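Local coordinates for AB hydrolase-1 domain-containing protein (PDB 4Q34) that probably hydrolyses ester bonds as a putative esterase of the alpha/beta hydrolase family, its natural substrate being unknown, at residues A[186-200]-A[233-247]. Sequence-based numbering, arbitrary orientation.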
loop_
_atom_site.group_PDB
_atom_site.type_symbol
_atom_site.label_atom_id
_atom_site.label_comp_id
_atom_site.label_asym_id
_atom_site.label_seq_id
_atom_site.Cartn_x
_atom_site.Cartn_y
_atom_site.Cartn_z
ATOM N N LEU A 186 -17.106 13.613 9.432
ATOM C CA LEU A 186 -17.706 13.977 10.696
ATOM C C LEU A 186 -19.250 13.883 10.677
ATOM O O LEU A 186 -19.887 13.551 11.684
ATOM C CB LEU A 186 -17.228 15.385 11.129
ATOM C CG LEU A 186 -17.652 15.840 12.536
ATOM C CD1 LEU A 186 -16.929 15.027 13.601
ATOM C CD2 LEU A 186 -17.358 17.321 12.768
ATOM N N LEU A 187 -19.849 14.141 9.514
ATOM C CA LEU A 187 -21.277 14.183 9.339
ATOM C C LEU A 187 -21.855 12.799 9.133
ATOM O O LEU A 187 -23.071 12.656 8.969
ATOM C CB LEU A 187 -21.601 15.017 8.096
ATOM C CG LEU A 187 -21.005 16.439 8.105
ATOM C CD1 LEU A 187 -21.477 17.125 6.835
ATOM C CD2 LEU A 187 -21.466 17.212 9.326
ATOM N N LYS A 188 -20.995 11.772 9.148
ATOM C CA LYS A 188 -21.360 10.402 8.769
ATOM C C LYS A 188 -21.094 9.336 9.799
ATOM O O LYS A 188 -21.376 8.171 9.545
ATOM C CB LYS A 188 -20.534 9.969 7.544
ATOM C CG LYS A 188 -20.828 10.780 6.347
ATOM C CD LYS A 188 -20.046 10.266 5.160
ATOM C CE LYS A 188 -20.571 11.043 4.003
ATOM N NZ LYS A 188 -20.074 10.589 2.709
ATOM N N THR A 189 -20.525 9.717 10.929
ATOM C CA THR A 189 -20.206 8.769 11.976
ATOM C C THR A 189 -20.291 9.484 13.309
ATOM O O THR A 189 -20.063 10.690 13.376
ATOM C CB THR A 189 -18.819 8.145 11.761
ATOM O OG1 THR A 189 -18.554 7.213 12.820
ATOM C CG2 THR A 189 -17.706 9.180 11.822
ATOM N N ARG A 190 -20.652 8.725 14.350
ATOM C CA ARG A 190 -20.608 9.163 15.740
ATOM C C ARG A 190 -19.232 9.008 16.367
ATOM O O ARG A 190 -18.955 9.590 17.414
ATOM C CB ARG A 190 -21.617 8.349 16.571
ATOM C CG ARG A 190 -23.069 8.738 16.363
ATOM C CD ARG A 190 -23.483 9.957 17.189
ATOM N NE ARG A 190 -23.695 9.636 18.598
ATOM C CZ ARG A 190 -23.982 10.543 19.524
ATOM N NH1 ARG A 190 -24.093 11.820 19.188
ATOM N NH2 ARG A 190 -24.160 10.172 20.778
ATOM N N ASN A 191 -18.354 8.263 15.702
ATOM C CA ASN A 191 -17.129 7.771 16.303
ATOM C C ASN A 191 -15.860 8.624 16.071
ATOM O O ASN A 191 -14.748 8.162 16.329
ATOM C CB ASN A 191 -16.894 6.362 15.854
ATOM C CG ASN A 191 -17.729 5.371 16.646
ATOM O OD1 ASN A 191 -18.340 5.739 17.665
ATOM N ND2 ASN A 191 -17.699 4.109 16.250
ATOM N N ILE A 192 -16.015 9.853 15.590
ATOM C CA ILE A 192 -14.883 10.796 15.568
ATOM C C ILE A 192 -14.915 11.644 16.828
ATOM O O ILE A 192 -15.814 12.466 17.044
ATOM C CB ILE A 192 -14.879 11.676 14.294
ATOM C CG1 ILE A 192 -14.465 10.826 13.107
ATOM C CG2 ILE A 192 -13.887 12.842 14.463
ATOM C CD1 ILE A 192 -14.831 11.423 11.768
ATOM N N LYS A 193 -13.906 11.471 17.667
ATOM C CA LYS A 193 -13.850 12.209 18.925
ATOM C C LYS A 193 -13.209 13.613 18.773
ATOM O O LYS A 193 -13.379 14.453 19.637
ATOM C CB LYS A 193 -13.037 11.421 19.978
ATOM C CG LYS A 193 -13.663 10.104 20.461
ATOM C CD LYS A 193 -14.803 10.349 21.427
ATOM C CE LYS A 193 -14.316 10.893 22.776
ATOM N NZ LYS A 193 -15.465 10.921 23.726
ATOM N N ALA A 194 -12.426 13.790 17.713
ATOM C CA ALA A 194 -11.589 14.981 17.514
ATOM C C ALA A 194 -10.946 14.868 16.168
ATOM O O ALA A 194 -10.785 13.769 15.613
ATOM C CB ALA A 194 -10.522 15.144 18.603
ATOM N N ILE A 195 -10.556 16.017 15.647
ATOM C CA ILE A 195 -9.883 16.073 14.349
ATOM C C ILE A 195 -8.692 17.011 14.472
ATOM O O ILE A 195 -8.881 18.141 14.930
ATOM C CB ILE A 195 -10.784 16.616 13.232
ATOM C CG1 ILE A 195 -12.023 15.758 13.031
ATOM C CG2 ILE A 195 -10.002 16.721 11.930
ATOM C CD1 ILE A 195 -13.079 16.378 12.140
ATOM N N ALA A 196 -7.519 16.520 14.067
ATOM C CA ALA A 196 -6.332 17.346 13.865
ATOM C C ALA A 196 -6.020 17.340 12.381
ATOM O O ALA A 196 -5.864 16.262 11.785
ATOM C CB ALA A 196 -5.135 16.803 14.634
ATOM N N SER A 197 -5.846 18.516 11.804
ATOM C CA SER A 197 -5.583 18.619 10.383
ATOM C C SER A 197 -4.342 19.433 10.080
ATOM O O SER A 197 -4.204 20.588 10.568
ATOM C CB SER A 197 -6.802 19.201 9.648
ATOM O OG SER A 197 -6.649 19.090 8.241
ATOM N N TYR A 198 -3.462 18.851 9.260
ATOM C CA TYR A 198 -2.269 19.531 8.793
ATOM C C TYR A 198 -2.551 20.186 7.437
ATOM O O TYR A 198 -2.933 19.488 6.472
ATOM C CB TYR A 198 -1.057 18.583 8.673
ATOM C CG TYR A 198 -0.597 18.145 10.029
ATOM C CD1 TYR A 198 0.300 18.908 10.767
ATOM C CD2 TYR A 198 -1.159 17.053 10.610
ATOM C CE1 TYR A 198 0.643 18.560 12.055
ATOM C CE2 TYR A 198 -0.836 16.665 11.887
ATOM C CZ TYR A 198 0.087 17.423 12.618
ATOM O OH TYR A 198 0.419 17.081 13.913
ATOM N N GLU A 199 -2.430 21.506 7.388
ATOM C CA GLU A 199 -2.600 22.263 6.145
ATOM C C GLU A 199 -3.801 21.813 5.305
ATOM O O GLU A 199 -3.650 21.471 4.137
ATOM C CB GLU A 199 -1.333 22.231 5.286
ATOM C CG GLU A 199 -0.138 22.803 6.042
ATOM C CD GLU A 199 0.732 23.750 5.247
ATOM O OE1 GLU A 199 0.661 23.744 3.997
ATOM O OE2 GLU A 199 1.537 24.502 5.880
ATOM N N PRO A 200 -5.002 21.837 5.895
ATOM C CA PRO A 200 -6.188 21.521 5.114
ATOM C C PRO A 200 -6.387 22.467 3.933
ATOM O O PRO A 200 -5.985 23.617 3.948
ATOM C CB PRO A 200 -7.347 21.657 6.125
ATOM C CG PRO A 200 -6.812 22.538 7.191
ATOM C CD PRO A 200 -5.340 22.221 7.261
ATOM N N VAL A 233 -25.929 21.941 9.945
ATOM C CA VAL A 233 -24.757 21.196 9.540
ATOM C C VAL A 233 -23.490 21.918 10.048
ATOM O O VAL A 233 -22.593 21.290 10.601
ATOM C CB VAL A 233 -24.745 20.984 8.020
ATOM C CG1 VAL A 233 -23.455 20.351 7.578
ATOM C CG2 VAL A 233 -25.927 20.103 7.628
ATOM N N PHE A 234 -23.464 23.226 9.876
ATOM C CA PHE A 234 -22.347 24.034 10.405
ATOM C C PHE A 234 -22.168 23.782 11.891
ATOM O O PHE A 234 -21.032 23.626 12.346
ATOM C CB PHE A 234 -22.582 25.508 10.127
ATOM C CG PHE A 234 -21.439 26.402 10.570
ATOM C CD1 PHE A 234 -20.210 26.334 9.915
ATOM C CD2 PHE A 234 -21.601 27.299 11.628
ATOM C CE1 PHE A 234 -19.166 27.156 10.280
ATOM C CE2 PHE A 234 -20.532 28.132 12.014
ATOM C CZ PHE A 234 -19.336 28.049 11.332
HETATM N N MSE A 235 -23.280 23.682 12.631
HETATM C CA MSE A 235 -23.201 23.450 14.088
HETATM C C MSE A 235 -22.561 22.133 14.439
HETATM O O MSE A 235 -22.068 21.963 15.565
HETATM C CB MSE A 235 -24.572 23.524 14.783
HETATM C CG MSE A 235 -25.200 24.902 14.678
HETATM SE SE MSE A 235 -24.188 26.310 15.665
HETATM C CE MSE A 235 -24.152 25.381 17.417
ATOM N N GLU A 236 -22.562 21.161 13.520
ATOM C CA GLU A 236 -21.900 19.885 13.816
ATOM C C GLU A 236 -20.411 20.051 14.075
ATOM O O GLU A 236 -19.854 19.302 14.869
ATOM C CB GLU A 236 -22.150 18.791 12.743
ATOM C CG GLU A 236 -23.588 18.603 12.269
ATOM C CD GLU A 236 -24.518 17.912 13.243
ATOM O OE1 GLU A 236 -24.066 17.551 14.360
ATOM O OE2 GLU A 236 -25.718 17.740 12.866
ATOM N N TYR A 237 -19.765 21.094 13.510
ATOM C CA TYR A 237 -18.339 21.293 13.676
ATOM C C TYR A 237 -17.977 21.942 15.032
ATOM O O TYR A 237 -16.810 22.180 15.295
ATOM C CB TYR A 237 -17.773 22.115 12.503
ATOM C CG TYR A 237 -18.020 21.362 11.203
ATOM C CD1 TYR A 237 -17.203 20.321 10.838
ATOM C CD2 TYR A 237 -19.065 21.694 10.361
ATOM C CE1 TYR A 237 -17.455 19.558 9.692
ATOM C CE2 TYR A 237 -19.307 20.969 9.216
ATOM C CZ TYR A 237 -18.507 19.902 8.883
ATOM O OH TYR A 237 -18.749 19.203 7.700
ATOM N N THR A 238 -19.002 22.247 15.847
ATOM C CA THR A 238 -18.811 22.759 17.186
ATOM C C THR A 238 -18.713 21.644 18.192
ATOM O O THR A 238 -18.492 21.934 19.361
ATOM C CB THR A 238 -19.941 23.711 17.672
ATOM O OG1 THR A 238 -21.170 22.979 17.885
ATOM C CG2 THR A 238 -20.157 24.891 16.709
ATOM N N LYS A 239 -18.967 20.408 17.771
ATOM C CA LYS A 239 -19.257 19.327 18.717
ATOM C C LYS A 239 -18.041 18.479 19.116
ATOM O O LYS A 239 -18.152 17.681 20.032
ATOM C CB LYS A 239 -20.359 18.438 18.127
ATOM C CG LYS A 239 -21.717 19.168 18.088
ATOM C CD LYS A 239 -22.786 18.310 17.446
ATOM C CE LYS A 239 -24.055 19.116 17.215
ATOM N NZ LYS A 239 -25.130 18.250 16.671
ATOM N N VAL A 240 -16.906 18.655 18.446
ATOM C CA VAL A 240 -15.663 17.946 18.793
ATOM C C VAL A 240 -14.518 18.929 18.735
ATOM O O VAL A 240 -14.548 19.912 17.962
ATOM C CB VAL A 240 -15.349 16.784 17.830
ATOM C CG1 VAL A 240 -16.489 15.793 17.823
ATOM C CG2 VAL A 240 -15.083 17.297 16.419
ATOM N N PRO A 241 -13.486 18.681 19.531
ATOM C CA PRO A 241 -12.315 19.540 19.387
ATOM C C PRO A 241 -11.605 19.381 18.057
ATOM O O PRO A 241 -11.439 18.266 17.545
ATOM C CB PRO A 241 -11.362 19.092 20.518
ATOM C CG PRO A 241 -12.002 17.962 21.178
ATOM C CD PRO A 241 -13.327 17.628 20.551
ATOM N N ILE A 242 -11.203 20.518 17.473
ATOM C CA ILE A 242 -10.489 20.526 16.222
ATOM C C ILE A 242 -9.237 21.395 16.350
ATOM O O ILE A 242 -9.300 22.466 16.947
ATOM C CB ILE A 242 -11.382 21.083 15.101
ATOM C CG1 ILE A 242 -12.607 20.189 14.907
ATOM C CG2 ILE A 242 -10.616 21.227 13.801
ATOM C CD1 ILE A 242 -13.664 20.730 13.965
ATOM N N VAL A 243 -8.118 20.873 15.845
ATOM C CA VAL A 243 -6.876 21.662 15.730
ATOM C C VAL A 243 -6.410 21.628 14.263
ATOM O O VAL A 243 -6.510 20.632 13.593
ATOM C CB VAL A 243 -5.777 21.224 16.758
ATOM C CG1 VAL A 243 -5.267 19.809 16.462
ATOM C CG2 VAL A 243 -4.586 22.179 16.735
ATOM N N ILE A 244 -5.881 22.754 13.803
ATOM C CA ILE A 244 -5.411 22.930 12.441
ATOM C C ILE A 244 -4.004 23.512 12.514
ATOM O O ILE A 244 -3.808 24.483 13.244
ATOM C CB ILE A 244 -6.353 23.871 11.692
ATOM C CG1 ILE A 244 -7.709 23.173 11.472
ATOM C CG2 ILE A 244 -5.783 24.256 10.333
ATOM C CD1 ILE A 244 -8.830 24.147 11.213
ATOM N N TYR A 245 -3.048 22.903 11.786
ATOM C CA TYR A 245 -1.651 23.364 11.753
ATOM C C TYR A 245 -1.245 23.830 10.360
ATOM O O TYR A 245 -1.549 23.170 9.365
ATOM C CB TYR A 245 -0.671 22.265 12.201
ATOM C CG TYR A 245 -0.911 21.709 13.570
ATOM C CD1 TYR A 245 -0.428 22.342 14.699
ATOM C CD2 TYR A 245 -1.623 20.525 13.738
ATOM C CE1 TYR A 245 -0.658 21.839 15.979
ATOM C CE2 TYR A 245 -1.825 19.992 15.003
ATOM C CZ TYR A 245 -1.358 20.665 16.122
ATOM O OH TYR A 245 -1.572 20.110 17.371
ATOM N N TYR A 246 -0.571 24.979 10.280
ATOM C CA TYR A 246 0.068 25.440 9.062
ATOM C C TYR A 246 1.538 25.703 9.318
ATOM O O TYR A 246 1.925 26.254 10.360
ATOM C CB TYR A 246 -0.598 26.724 8.464
ATOM C CG TYR A 246 -1.905 26.435 7.774
ATOM C CD1 TYR A 246 -1.944 26.083 6.440
ATOM C CD2 TYR A 246 -3.099 26.479 8.471
ATOM C CE1 TYR A 246 -3.153 25.758 5.819
ATOM C CE2 TYR A 246 -4.311 26.148 7.855
ATOM C CZ TYR A 246 -4.328 25.791 6.556
ATOM O OH TYR A 246 -5.531 25.465 5.956
ATOM N N GLY A 247 2.353 25.358 8.337
ATOM C CA GLY A 247 3.789 25.609 8.403
ATOM C C GLY A 247 4.224 27.006 7.956
ATOM O O GLY A 247 3.475 27.987 8.066
#
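Glu199 OE2 accepts the backbone N-H of Gly247 at 2.7 Å through its anti lone pair, with an N-H...O angle of 164°. Glu199 OE1 has a hydrogen bond with His298 ND1 and a salt bridge with Arg117 NH1, so each carboxylate oxygen is tied and the rotation of the group is fixed. Next to it, Tyr246 OH donates to Pro200 O (2.8 Å), the hydroxyl tilted 20° from the carbonyl plane. The Tyr246 ring carries Glu199 CA over one face, a CH-pi contact 4.0 Å from CA to the ring centroid.

Behind this end, strands 192-198 and 242-246 run parallel, their axes 4.7 Å apart at closest approach. Five backbone bonds join the two segments, from Ile195 N to Pro241 O (3.1 Å) through to Glu199 N to Tyr245 O (2.7 Å). On one face, Tyr198 and Tyr245 point the same way, both with CG anti to the carbonyl carbon, which sends the two rings along the same face; their planes are 18° apart but offset, so they hardly overlap, with Tyr245 CD2 over a face of the Tyr198 ring, 3.4 Å from Tyr198 CE1. Ala196 CB packs on Val243 CG1 on that face, which helix 306-319 covers. At the far end, Leu186 CD2 lies 3.6 Å from Tyr237 CD1, while the Tyr237 hydroxyl is hydrogen-bonded to Trp183 O.

Neighbouring parallel strands in the central sheet, with an acid just past the first strand bonded to a histidine, are consistent with the acid-histidine pair of an alpha/beta-hydrolase catalytic triad.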